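Local coordinates for molybdopterin biosynthesis moeA protein (Pyrococcus horikoshii, PDB 1WU2), which probably acts late in molybdenum cofactor biosynthesis, helping to insert molybdenum into molybdopterin as its MoeA relatives do, at residues T159-Q164 against K175-K180; E28-P31 against G37-L40; G145-K150 against V166-A171; V181-G186 against H313-M318. All coordinates share one frame; numbering follows the deposited sequence.

Contact 1: T159-Q164 against K175-K180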
loop_
_atom_site.group_PDB
_atom_site.type_symbol
_atom_site.label_atom_id
_atom_site.label_comp_id
_atom_site.label_asym_id
_atom_site.label_seq_id
_atom_site.Cartn_x
_atom_site.Cartn_y
_atom_site.Cartn_z
ATOM N N THR A 159 -4.345 10.507 9.262
ATOM C CA THR A 159 -3.120 9.790 8.946
ATOM C C THR A 159 -3.365 8.287 9.007
ATOM O O THR A 159 -4.022 7.799 9.923
ATOM C CB THR A 159 -2.004 10.188 9.933
ATOM O OG1 THR A 159 -1.704 11.580 9.784
ATOM C CG2 THR A 159 -0.687 9.487 9.605
ATOM N N ILE A 160 -2.842 7.572 8.014
ATOM C CA ILE A 160 -2.907 6.117 7.967
ATOM C C ILE A 160 -1.580 5.640 8.524
ATOM O O ILE A 160 -0.541 5.824 7.896
ATOM C CB ILE A 160 -3.122 5.608 6.521
ATOM C CG1 ILE A 160 -4.384 6.224 5.909
ATOM C CG2 ILE A 160 -3.247 4.080 6.496
ATOM C CD1 ILE A 160 -4.415 6.153 4.397
ATOM N N LEU A 161 -1.626 5.036 9.707
ATOM C CA LEU A 161 -0.431 4.781 10.497
ATOM C C LEU A 161 0.485 3.732 9.864
ATOM O O LEU A 161 0.033 2.687 9.412
ATOM C CB LEU A 161 -0.823 4.361 11.921
ATOM C CG LEU A 161 -1.614 5.406 12.718
ATOM C CD1 LEU A 161 -2.296 4.772 13.927
ATOM C CD2 LEU A 161 -0.720 6.552 13.154
ATOM N N ARG A 162 1.775 4.048 9.811
ATOM C CA ARG A 162 2.797 3.110 9.367
ATOM C C ARG A 162 3.705 2.818 10.560
ATOM O O ARG A 162 3.534 3.414 11.616
ATOM C CB ARG A 162 3.603 3.686 8.197
ATOM C CG ARG A 162 2.803 4.520 7.206
ATOM C CD ARG A 162 3.032 6.012 7.359
ATOM N NE ARG A 162 3.759 6.603 6.245
ATOM C CZ ARG A 162 4.334 7.802 6.279
ATOM N NH1 ARG A 162 4.282 8.558 7.370
ATOM N NH2 ARG A 162 4.968 8.255 5.210
ATOM N N PRO A 163 4.642 1.885 10.419
ATOM C CA PRO A 163 5.575 1.556 11.506
ATOM C C PRO A 163 6.299 2.746 12.151
ATOM O O PRO A 163 6.429 2.754 13.376
ATOM C CB PRO A 163 6.573 0.631 10.819
ATOM C CG PRO A 163 5.754 -0.055 9.775
ATOM C CD PRO A 163 4.858 1.019 9.245
ATOM N N GLN A 164 6.741 3.722 11.354
ATOM C CA GLN A 164 7.429 4.906 11.876
ATOM C C GLN A 164 6.492 5.823 12.670
ATOM O O GLN A 164 6.918 6.458 13.643
ATOM C CB GLN A 164 8.158 5.687 10.759
ATOM C CG GLN A 164 7.269 6.302 9.657
ATOM C CD GLN A 164 7.334 5.535 8.340
ATOM O OE1 GLN A 164 6.966 4.361 8.285
ATOM N NE2 GLN A 164 7.796 6.197 7.278
ATOM N N LYS A 175 0.088 4.343 24.791
ATOM C CA LYS A 175 -0.040 2.887 24.745
ATOM C C LYS A 175 -1.145 2.454 23.784
ATOM O O LYS A 175 -0.981 1.492 23.028
ATOM C CB LYS A 175 -0.338 2.334 26.142
ATOM C CG LYS A 175 0.797 2.515 27.143
ATOM C CD LYS A 175 0.415 1.962 28.510
ATOM C CE LYS A 175 1.637 1.608 29.350
ATOM N NZ LYS A 175 1.292 0.658 30.450
ATOM N N LYS A 176 -2.274 3.156 23.839
ATOM C CA LYS A 176 -3.414 2.881 22.969
ATOM C C LYS A 176 -3.865 4.171 22.279
ATOM O O LYS A 176 -4.341 5.104 22.934
ATOM C CB LYS A 176 -4.560 2.268 23.773
ATOM C CG LYS A 176 -4.215 0.937 24.433
ATOM C CD LYS A 176 -5.373 0.404 25.280
ATOM C CE LYS A 176 -6.470 -0.219 24.422
ATOM N NZ LYS A 176 -6.436 -1.708 24.450
ATOM N N VAL A 177 -3.692 4.211 20.959
ATOM C CA VAL A 177 -3.946 5.406 20.155
ATOM C C VAL A 177 -5.393 5.459 19.632
ATOM O O VAL A 177 -5.912 4.458 19.137
ATOM C CB VAL A 177 -2.937 5.498 18.973
ATOM C CG1 VAL A 177 -3.183 4.413 17.916
ATOM C CG2 VAL A 177 -2.961 6.881 18.342
ATOM N N PRO A 178 -6.047 6.616 19.747
ATOM C CA PRO A 178 -7.413 6.765 19.232
ATOM C C PRO A 178 -7.483 6.750 17.702
ATOM O O PRO A 178 -6.827 7.555 17.046
ATOM C CB PRO A 178 -7.855 8.127 19.783
ATOM C CG PRO A 178 -6.598 8.868 20.064
ATOM C CD PRO A 178 -5.562 7.850 20.393
ATOM N N VAL A 179 -8.273 5.827 17.160
ATOM C CA VAL A 179 -8.502 5.710 15.722
ATOM C C VAL A 179 -9.997 5.580 15.433
ATOM O O VAL A 179 -10.781 5.234 16.314
ATOM C CB VAL A 179 -7.753 4.492 15.121
ATOM C CG1 VAL A 179 -6.251 4.684 15.222
ATOM C CG2 VAL A 179 -8.179 3.182 15.791
ATOM N N LYS A 180 -10.391 5.857 14.196
ATOM C CA LYS A 180 -11.783 5.710 13.790
ATOM C C LYS A 180 -12.191 4.237 13.809
ATOM O O LYS A 180 -11.394 3.353 13.481
ATOM C CB LYS A 180 -12.005 6.275 12.383
ATOM C CG LYS A 180 -11.752 7.768 12.248
ATOM C CD LYS A 180 -12.925 8.594 12.736
ATOM C CE LYS A 180 -12.867 10.009 12.192
ATOM N NZ LYS A 180 -13.990 10.844 12.695
#
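L161 sends one methyl, CD1, against two valines of strand 176-180, and this branch makes the whole contact. That strand pairs antiparallel with 27-31 in a two-stranded sheet, and L161 brings the loop before helix 163-171 against it. The leucine and V177 face each other head-on: L161 CD1 and V177 CG1 meet tip to tip at 4.1 Å. V179 is met differently, since its side chain and that of L161 cross obliquely, with L161 CD1 lying 4.2 Å from V179 CG1. V177 and V179 are two residues apart on an extended strand, and so present their branches on the same side. The torsions help to place the touching methyls. V177 holds CG1 between its own backbone N and carbonyl carbon (chi1 69°), whereas V179 CG1 lies opposite its carbonyl carbon (chi1 -65°). Beta-branched valine suits the strand, and the longer leucine lets the loop reach it from just before the helix, at whose N-cap position R162 stands. The other leucine branch, CD2, looks to L169 of that helix. Backbone hydrogen bonds tie L161 to G37 and R38, while Q164 bonds through NE2 to L369 O of the second subunit. All three touching residues are buried and meet only through methyl groups at ordinary van der Waals separations, which implies cohesion from dispersion and the exclusion of water, without the directionality of polar bonds.

Contact 2: E28-P31 against G37-L40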
loop_
_atom_site.group_PDB
_atom_site.type_symbol
_atom_site.label_atom_id
_atom_site.label_comp_id
_atom_site.label_asym_id
_atom_site.label_seq_id
_atom_site.Cartn_x
_atom_site.Cartn_y
_atom_site.Cartn_z
ATOM N N GLU A 28 -12.181 4.516 18.808
ATOM C CA GLU A 28 -11.758 3.525 19.797
ATOM C C GLU A 28 -10.237 3.519 19.962
ATOM O O GLU A 28 -9.499 3.865 19.042
ATOM C CB GLU A 28 -12.250 2.127 19.411
ATOM C CG GLU A 28 -11.526 1.492 18.230
ATOM C CD GLU A 28 -12.170 0.197 17.778
ATOM O OE1 GLU A 28 -12.223 -0.045 16.557
ATOM O OE2 GLU A 28 -12.626 -0.585 18.643
ATOM N N LYS A 29 -9.777 3.111 21.139
ATOM C CA LYS A 29 -8.352 3.063 21.438
ATOM C C LYS A 29 -7.829 1.663 21.133
ATOM O O LYS A 29 -8.288 0.682 21.719
ATOM C CB LYS A 29 -8.095 3.429 22.907
ATOM C CG LYS A 29 -7.702 4.894 23.146
ATOM C CD LYS A 29 -8.830 5.712 23.792
ATOM C CE LYS A 29 -8.294 6.796 24.732
ATOM N NZ LYS A 29 -8.208 6.322 26.150
ATOM N N VAL A 30 -6.882 1.576 20.202
ATOM C CA VAL A 30 -6.256 0.303 19.843
ATOM C C VAL A 30 -4.783 0.323 20.241
ATOM O O VAL A 30 -4.149 1.375 20.191
ATOM C CB VAL A 30 -6.395 -0.010 18.332
ATOM C CG1 VAL A 30 -7.867 -0.059 17.932
ATOM C CG2 VAL A 30 -5.631 1.004 17.467
ATOM N N PRO A 31 -4.236 -0.829 20.633
ATOM C CA PRO A 31 -2.831 -0.901 21.050
ATOM C C PRO A 31 -1.875 -0.691 19.879
ATOM O O PRO A 31 -2.255 -0.935 18.737
ATOM C CB PRO A 31 -2.701 -2.319 21.614
ATOM C CG PRO A 31 -3.767 -3.092 20.943
ATOM C CD PRO A 31 -4.899 -2.143 20.708
ATOM N N GLY A 37 -2.127 0.619 9.670
ATOM C CA GLY A 37 -3.223 0.576 8.712
ATOM C C GLY A 37 -4.478 1.288 9.190
ATOM O O GLY A 37 -5.417 1.487 8.420
ATOM N N ARG A 38 -4.495 1.677 10.462
ATOM C CA ARG A 38 -5.637 2.366 11.051
ATOM C C ARG A 38 -5.565 3.871 10.821
ATOM O O ARG A 38 -4.502 4.419 10.541
ATOM C CB ARG A 38 -5.718 2.068 12.546
ATOM C CG ARG A 38 -6.152 0.650 12.842
ATOM C CD ARG A 38 -7.649 0.435 12.678
ATOM N NE ARG A 38 -8.144 -0.574 13.608
ATOM C CZ ARG A 38 -9.311 -0.533 14.239
ATOM N NH1 ARG A 38 -10.156 0.475 14.063
ATOM N NH2 ARG A 38 -9.634 -1.525 15.059
ATOM N N VAL A 39 -6.710 4.527 10.958
ATOM C CA VAL A 39 -6.841 5.950 10.669
ATOM C C VAL A 39 -7.035 6.738 11.954
ATOM O O VAL A 39 -7.991 6.504 12.682
ATOM C CB VAL A 39 -8.037 6.214 9.739
ATOM C CG1 VAL A 39 -8.086 7.690 9.323
ATOM C CG2 VAL A 39 -7.969 5.303 8.523
ATOM N N LEU A 40 -6.131 7.679 12.213
ATOM C CA LEU A 40 -6.195 8.518 13.407
ATOM C C LEU A 40 -7.486 9.329 13.478
ATOM O O LEU A 40 -7.860 9.999 12.514
ATOM C CB LEU A 40 -5.003 9.479 13.450
ATOM C CG LEU A 40 -3.684 8.931 13.992
ATOM C CD1 LEU A 40 -2.639 10.035 13.959
ATOM C CD2 LEU A 40 -3.853 8.395 15.410
#
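R38 reaches from the loop after strand 27-31 back to that strand, where its guanidinium finds E28 and V30. The strand forms a two-stranded antiparallel sheet with 176-180 in the MoeA N-terminal region, and the loop folds back over it. The bond to CB points toward strand 27-31, and R38 CB lies 3.8 Å from V179 CG1. Bends at chi2 (-78°) and chi3 swing the chain alongside K182, whose CE is 3.7 Å from R38 NE, the first atom of the flat head. Farther out, V30 CG1 lies over one face, offset toward the rim, 3.7 Å from R38 NH2. At the edge, E28 OE1 takes both terminal nitrogens: R38 NH1 donates to it at 3.3 Å with an angle of 147°, and R38 NH2 makes a second, weak bond to the same oxygen. The carboxylate and guanidinium planes stand 79° apart, and OE1 is approached on its anti side, so this is not the coplanar, two-oxygen pairing of the ideal salt bridge. Arginine suits the place because its long chain spans the gap. The salt bridge rests on long, bent bonds to one oxygen, which suggests a mainly electrostatic attraction, with valine shielding one face of the charge.

Contact 3: G145-K150 against V166-A171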
loop_
_atom_site.group_PDB
_atom_site.type_symbol
_atom_site.label_atom_id
_atom_site.label_comp_id
_atom_site.label_asym_id
_atom_site.label_seq_id
_atom_site.Cartn_x
_atom_site.Cartn_y
_atom_site.Cartn_z
ATOM N N GLY A 145 13.631 19.882 21.691
ATOM C CA GLY A 145 12.484 19.671 20.832
ATOM C C GLY A 145 12.785 19.734 19.347
ATOM O O GLY A 145 11.869 19.913 18.546
ATOM N N GLU A 146 14.052 19.568 18.971
ATOM C CA GLU A 146 14.439 19.618 17.562
ATOM C C GLU A 146 13.780 18.486 16.766
ATOM O O GLU A 146 13.500 18.642 15.578
ATOM C CB GLU A 146 15.968 19.600 17.393
ATOM C CG GLU A 146 16.668 18.330 17.876
ATOM C CD GLU A 146 18.078 18.187 17.325
ATOM O OE1 GLU A 146 18.627 17.064 17.372
ATOM O OE2 GLU A 146 18.641 19.193 16.846
ATOM N N ASP A 147 13.541 17.355 17.429
ATOM C CA ASP A 147 12.737 16.277 16.863
ATOM C C ASP A 147 11.255 16.668 16.878
ATOM O O ASP A 147 10.666 16.894 15.821
ATOM C CB ASP A 147 12.970 14.965 17.626
ATOM C CG ASP A 147 12.353 13.767 16.934
ATOM O OD1 ASP A 147 11.793 13.938 15.834
ATOM O OD2 ASP A 147 12.382 12.613 17.409
ATOM N N VAL A 148 10.658 16.726 18.070
ATOM C CA VAL A 148 9.326 17.307 18.260
ATOM C C VAL A 148 9.337 18.196 19.502
ATOM O O VAL A 148 9.955 17.850 20.505
ATOM C CB VAL A 148 8.205 16.229 18.386
ATOM C CG1 VAL A 148 8.119 15.394 17.122
ATOM C CG2 VAL A 148 8.406 15.333 19.611
ATOM N N LYS A 149 8.658 19.338 19.431
ATOM C CA LYS A 149 8.604 20.275 20.554
ATOM C C LYS A 149 7.293 20.106 21.323
ATOM O O LYS A 149 6.301 19.647 20.769
ATOM C CB LYS A 149 8.824 21.720 20.063
ATOM C CG LYS A 149 7.688 22.714 20.309
ATOM C CD LYS A 149 7.898 24.010 19.519
ATOM C CE LYS A 149 9.215 24.702 19.874
ATOM N NZ LYS A 149 10.311 24.356 18.920
ATOM N N LYS A 150 7.298 20.476 22.599
ATOM C CA LYS A 150 6.136 20.293 23.465
ATOM C C LYS A 150 4.960 21.128 22.971
ATOM O O LYS A 150 5.120 22.300 22.646
ATOM C CB LYS A 150 6.473 20.669 24.913
ATOM C CG LYS A 150 5.371 20.334 25.905
ATOM C CD LYS A 150 5.888 20.275 27.336
ATOM C CE LYS A 150 4.744 20.190 28.350
ATOM N NZ LYS A 150 3.606 19.327 27.896
ATOM N N VAL A 166 3.899 4.661 14.399
ATOM C CA VAL A 166 3.607 3.914 15.624
ATOM C C VAL A 166 4.768 4.054 16.615
ATOM O O VAL A 166 4.565 4.029 17.829
ATOM C CB VAL A 166 3.310 2.419 15.315
ATOM C CG1 VAL A 166 3.065 1.622 16.586
ATOM C CG2 VAL A 166 2.092 2.298 14.406
ATOM N N ALA A 167 5.972 4.228 16.082
ATOM C CA ALA A 167 7.172 4.428 16.883
ATOM C C ALA A 167 7.163 5.804 17.540
ATOM O O ALA A 167 7.595 5.951 18.682
ATOM C CB ALA A 167 8.406 4.272 16.012
HETATM N N MSE A 168 6.677 6.807 16.809
HETATM C CA MSE A 168 6.540 8.165 17.331
HETATM C C MSE A 168 5.507 8.187 18.442
HETATM O O MSE A 168 5.629 8.966 19.383
HETATM C CB MSE A 168 6.124 9.142 16.226
HETATM C CG MSE A 168 5.861 10.573 16.700
HETATM SE SE MSE A 168 7.435 11.415 17.479
HETATM C CE MSE A 168 8.223 12.126 15.816
ATOM N N LEU A 169 4.493 7.332 18.318
ATOM C CA LEU A 169 3.455 7.204 19.330
ATOM C C LEU A 169 4.041 6.644 20.622
ATOM O O LEU A 169 3.694 7.101 21.706
ATOM C CB LEU A 169 2.313 6.315 18.826
ATOM C CG LEU A 169 1.376 6.945 17.790
ATOM C CD1 LEU A 169 0.425 5.906 17.214
ATOM C CD2 LEU A 169 0.588 8.091 18.396
ATOM N N LYS A 170 4.945 5.673 20.503
ATOM C CA LYS A 170 5.627 5.123 21.670
ATOM C C LYS A 170 6.589 6.138 22.283
ATOM O O LYS A 170 6.795 6.142 23.495
ATOM C CB LYS A 170 6.388 3.843 21.326
ATOM C CG LYS A 170 6.707 3.004 22.564
ATOM C CD LYS A 170 7.513 1.770 22.224
ATOM C CE LYS A 170 8.001 1.075 23.487
ATOM N NZ LYS A 170 8.412 -0.335 23.220
ATOM N N ALA A 171 7.168 6.996 21.445
ATOM C CA ALA A 171 8.059 8.056 21.909
ATOM C C ALA A 171 7.305 9.084 22.750
ATOM O O ALA A 171 7.886 9.696 23.647
ATOM C CB ALA A 171 8.749 8.741 20.722
#
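A classic beta bulge in the loop 145-150, where D147 and V148 both face I50, meets M168 of helix 163-171. M168 is a selenomethionine, and its terminal methyl does most of the touching. M168 CE sits 3.5 Å from V148 CG1, while M168 SE stays farther back at 4.1 Å from V148 CG1. The two side chains run past one another in opposite directions, so they meet flank to flank. M168 CB does not aim straight at the loop; its chain starts with CG opposite the backbone N (chi1 176°), then bends at chi2 and chi3, and these turns carry CE across. The same M168 CE lies 4.0 Å from D147 OD1, near the carboxylate but without a polar bond to it. That carboxylate is engaged by the second subunit, where the backbone nitrogens of S367 and L366 donate to OD1 and OD2 respectively. Aspartate suits this spot because its two oxygens can accept two successive amides, and the flexible, unbranched M168 can fill in beside it while also packing on L366 of the second subunit. Within the chain, V148 and M168 share V154 of strand 153-155 as a neighbour. Helix and loop thus meet in a buried apolar contact at the subunit interface, with the extra residue of a classic bulge bringing an interface aspartate and a buried valine to the same side.

Contact 4: V181-G186 against H313-M318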
loop_
_atom_site.group_PDB
_atom_site.type_symbol
_atom_site.label_atom_id
_atom_site.label_comp_id
_atom_site.label_asym_id
_atom_site.label_seq_id
_atom_site.Cartn_x
_atom_site.Cartn_y
_atom_site.Cartn_z
ATOM N N VAL A 181 -13.435 3.990 14.210
ATOM C CA VAL A 181 -14.044 2.673 14.090
ATOM C C VAL A 181 -14.207 2.377 12.605
ATOM O O VAL A 181 -14.600 3.256 11.835
ATOM C CB VAL A 181 -15.419 2.615 14.802
ATOM C CG1 VAL A 181 -16.197 1.358 14.415
ATOM C CG2 VAL A 181 -15.234 2.679 16.314
ATOM N N LYS A 182 -13.876 1.150 12.212
ATOM C CA LYS A 182 -13.991 0.715 10.827
ATOM C C LYS A 182 -15.457 0.705 10.423
ATOM O O LYS A 182 -16.270 0.072 11.100
ATOM C CB LYS A 182 -13.426 -0.693 10.655
ATOM C CG LYS A 182 -11.955 -0.825 10.981
ATOM C CD LYS A 182 -11.416 -2.158 10.491
ATOM C CE LYS A 182 -9.952 -2.335 10.840
ATOM N NZ LYS A 182 -9.409 -3.579 10.231
ATOM N N PRO A 183 -15.807 1.398 9.338
ATOM C CA PRO A 183 -17.177 1.347 8.822
ATOM C C PRO A 183 -17.572 -0.084 8.493
ATOM O O PRO A 183 -16.822 -0.788 7.819
ATOM C CB PRO A 183 -17.112 2.188 7.539
ATOM C CG PRO A 183 -15.911 3.041 7.686
ATOM C CD PRO A 183 -14.946 2.268 8.518
ATOM N N LYS A 184 -18.724 -0.513 8.988
ATOM C CA LYS A 184 -19.253 -1.824 8.655
ATOM C C LYS A 184 -19.890 -1.749 7.268
ATOM O O LYS A 184 -20.770 -0.931 7.034
ATOM C CB LYS A 184 -20.278 -2.258 9.701
ATOM C CG LYS A 184 -19.687 -2.461 11.095
ATOM C CD LYS A 184 -20.760 -2.390 12.193
ATOM C CE LYS A 184 -20.259 -1.699 13.467
ATOM N NZ LYS A 184 -21.301 -0.801 14.065
ATOM N N VAL A 185 -19.425 -2.595 6.353
ATOM C CA VAL A 185 -19.903 -2.614 4.974
ATOM C C VAL A 185 -20.566 -3.955 4.684
ATOM O O VAL A 185 -19.889 -4.974 4.615
ATOM C CB VAL A 185 -18.731 -2.413 3.983
ATOM C CG1 VAL A 185 -19.202 -2.522 2.529
ATOM C CG2 VAL A 185 -18.047 -1.083 4.233
ATOM N N GLY A 186 -21.885 -3.945 4.514
ATOM C CA GLY A 186 -22.626 -5.139 4.152
ATOM C C GLY A 186 -22.356 -5.561 2.718
ATOM O O GLY A 186 -22.085 -4.725 1.860
ATOM N N HIS A 313 -13.685 5.886 -2.309
ATOM C CA HIS A 313 -13.729 7.283 -1.879
ATOM C C HIS A 313 -14.762 7.544 -0.786
ATOM O O HIS A 313 -14.578 8.442 0.030
ATOM C CB HIS A 313 -13.974 8.189 -3.090
ATOM C CG HIS A 313 -12.923 8.055 -4.142
ATOM N ND1 HIS A 313 -11.594 8.332 -3.902
ATOM C CD2 HIS A 313 -12.992 7.632 -5.425
ATOM C CE1 HIS A 313 -10.894 8.103 -4.998
ATOM N NE2 HIS A 313 -11.719 7.677 -5.937
ATOM N N ALA A 314 -15.840 6.764 -0.772
ATOM C CA ALA A 314 -16.839 6.843 0.297
ATOM C C ALA A 314 -16.264 6.353 1.622
ATOM O O ALA A 314 -16.428 7.000 2.652
ATOM C CB ALA A 314 -18.080 6.035 -0.067
ATOM N N LEU A 315 -15.595 5.207 1.585
ATOM C CA LEU A 315 -14.947 4.635 2.764
ATOM C C LEU A 315 -13.891 5.577 3.344
ATOM O O LEU A 315 -13.791 5.732 4.560
ATOM C CB LEU A 315 -14.303 3.293 2.415
ATOM C CG LEU A 315 -15.285 2.146 2.177
ATOM C CD1 LEU A 315 -14.616 1.021 1.406
ATOM C CD2 LEU A 315 -15.841 1.626 3.498
ATOM N N ALA A 316 -13.113 6.201 2.463
ATOM C CA ALA A 316 -12.088 7.157 2.871
ATOM C C ALA A 316 -12.703 8.386 3.534
ATOM O O ALA A 316 -12.149 8.917 4.485
ATOM C CB ALA A 316 -11.240 7.570 1.673
ATOM N N LYS A 317 -13.851 8.828 3.034
ATOM C CA LYS A 317 -14.562 9.964 3.619
ATOM C C LYS A 317 -15.111 9.637 5.008
ATOM O O LYS A 317 -15.162 10.506 5.877
ATOM C CB LYS A 317 -15.706 10.421 2.705
ATOM C CG LYS A 317 -16.079 11.889 2.884
ATOM C CD LYS A 317 -17.554 12.139 2.666
ATOM C CE LYS A 317 -17.929 13.560 3.046
ATOM N NZ LYS A 317 -19.229 13.951 2.454
HETATM N N MSE A 318 -15.504 8.382 5.212
HETATM C CA MSE A 318 -16.119 7.943 6.466
HETATM C C MSE A 318 -15.116 7.909 7.627
HETATM O O MSE A 318 -15.482 8.167 8.768
HETATM C CB MSE A 318 -16.784 6.570 6.287
HETATM C CG MSE A 318 -18.058 6.619 5.457
HETATM SE SE MSE A 318 -18.864 4.861 5.116
HETATM C CE MSE A 318 -20.350 5.034 6.299
#
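Apolar contacts carry the whole meeting of P183 and V185 with L315 and M318, and they fall into two pairs with a bridging touch. In the first, the ring of P183 and the side chain of M318, a selenomethionine, slide past each other in opposite directions. P183 CG rests 3.9 Å from M318 CB, and P183 CB lies 4.0 Å from M318 SE, so the ring lies along the chain from CB to the selenium. M318 starts with CG anti to its carbonyl carbon (chi1 -72°) and bends at chi3, its selenium lying beside the ring. In the second, V185 and L315 cross at about a right angle, with V185 CG2 only 3.6 Å from L315 CD2. L315 CD2 also touches P183 CB at 4.3 Å, so one methyl sits between proline and valine. The compact proline ring offers an apolar flank where the chain enters the strand, beta-branched valine suits the strand itself, and long, flexible leucine and selenomethionine bridge to it from one side of the helix. This is helix-on-sheet packing: helix 300-319 lies against the start of strand 184-190 and P183 just before it. That strand is an inner one of a mixed sheet; its neighbours 226-233 and 252-255 both run parallel to it. The sheet largely belongs to the region matched to a probable molybdopterin-binding domain. Hydrogen bonding is left to the backbones and to residues around the contact. V185 pairs with E226 and I228 through its backbone. K317 reaches with NZ to the carbonyl oxygens of L18 and I21.

Contacts 1, 3 and 4 are buried and apolar, whereas contact 2 is partly buried and adds a salt bridge. Contacts 1 and 2 lie closest together, their centres about 5 Å apart, and share the two-stranded antiparallel sheet of 27-31 and 176-180: one lines it with methyls, the other bears a charged pair. Helix 163-171 joins contact 1 to contact 3, through V177 and L169; contacts 1 and 3 both reach the second subunit, contacts 2 and 4 do not. Contact 4 belongs to a different sheet; its segment 181-186 follows 175-180 directly in sequence and meets contact 2 through K182 and V181. It lies farthest from contact 3, about 30 Å between centres.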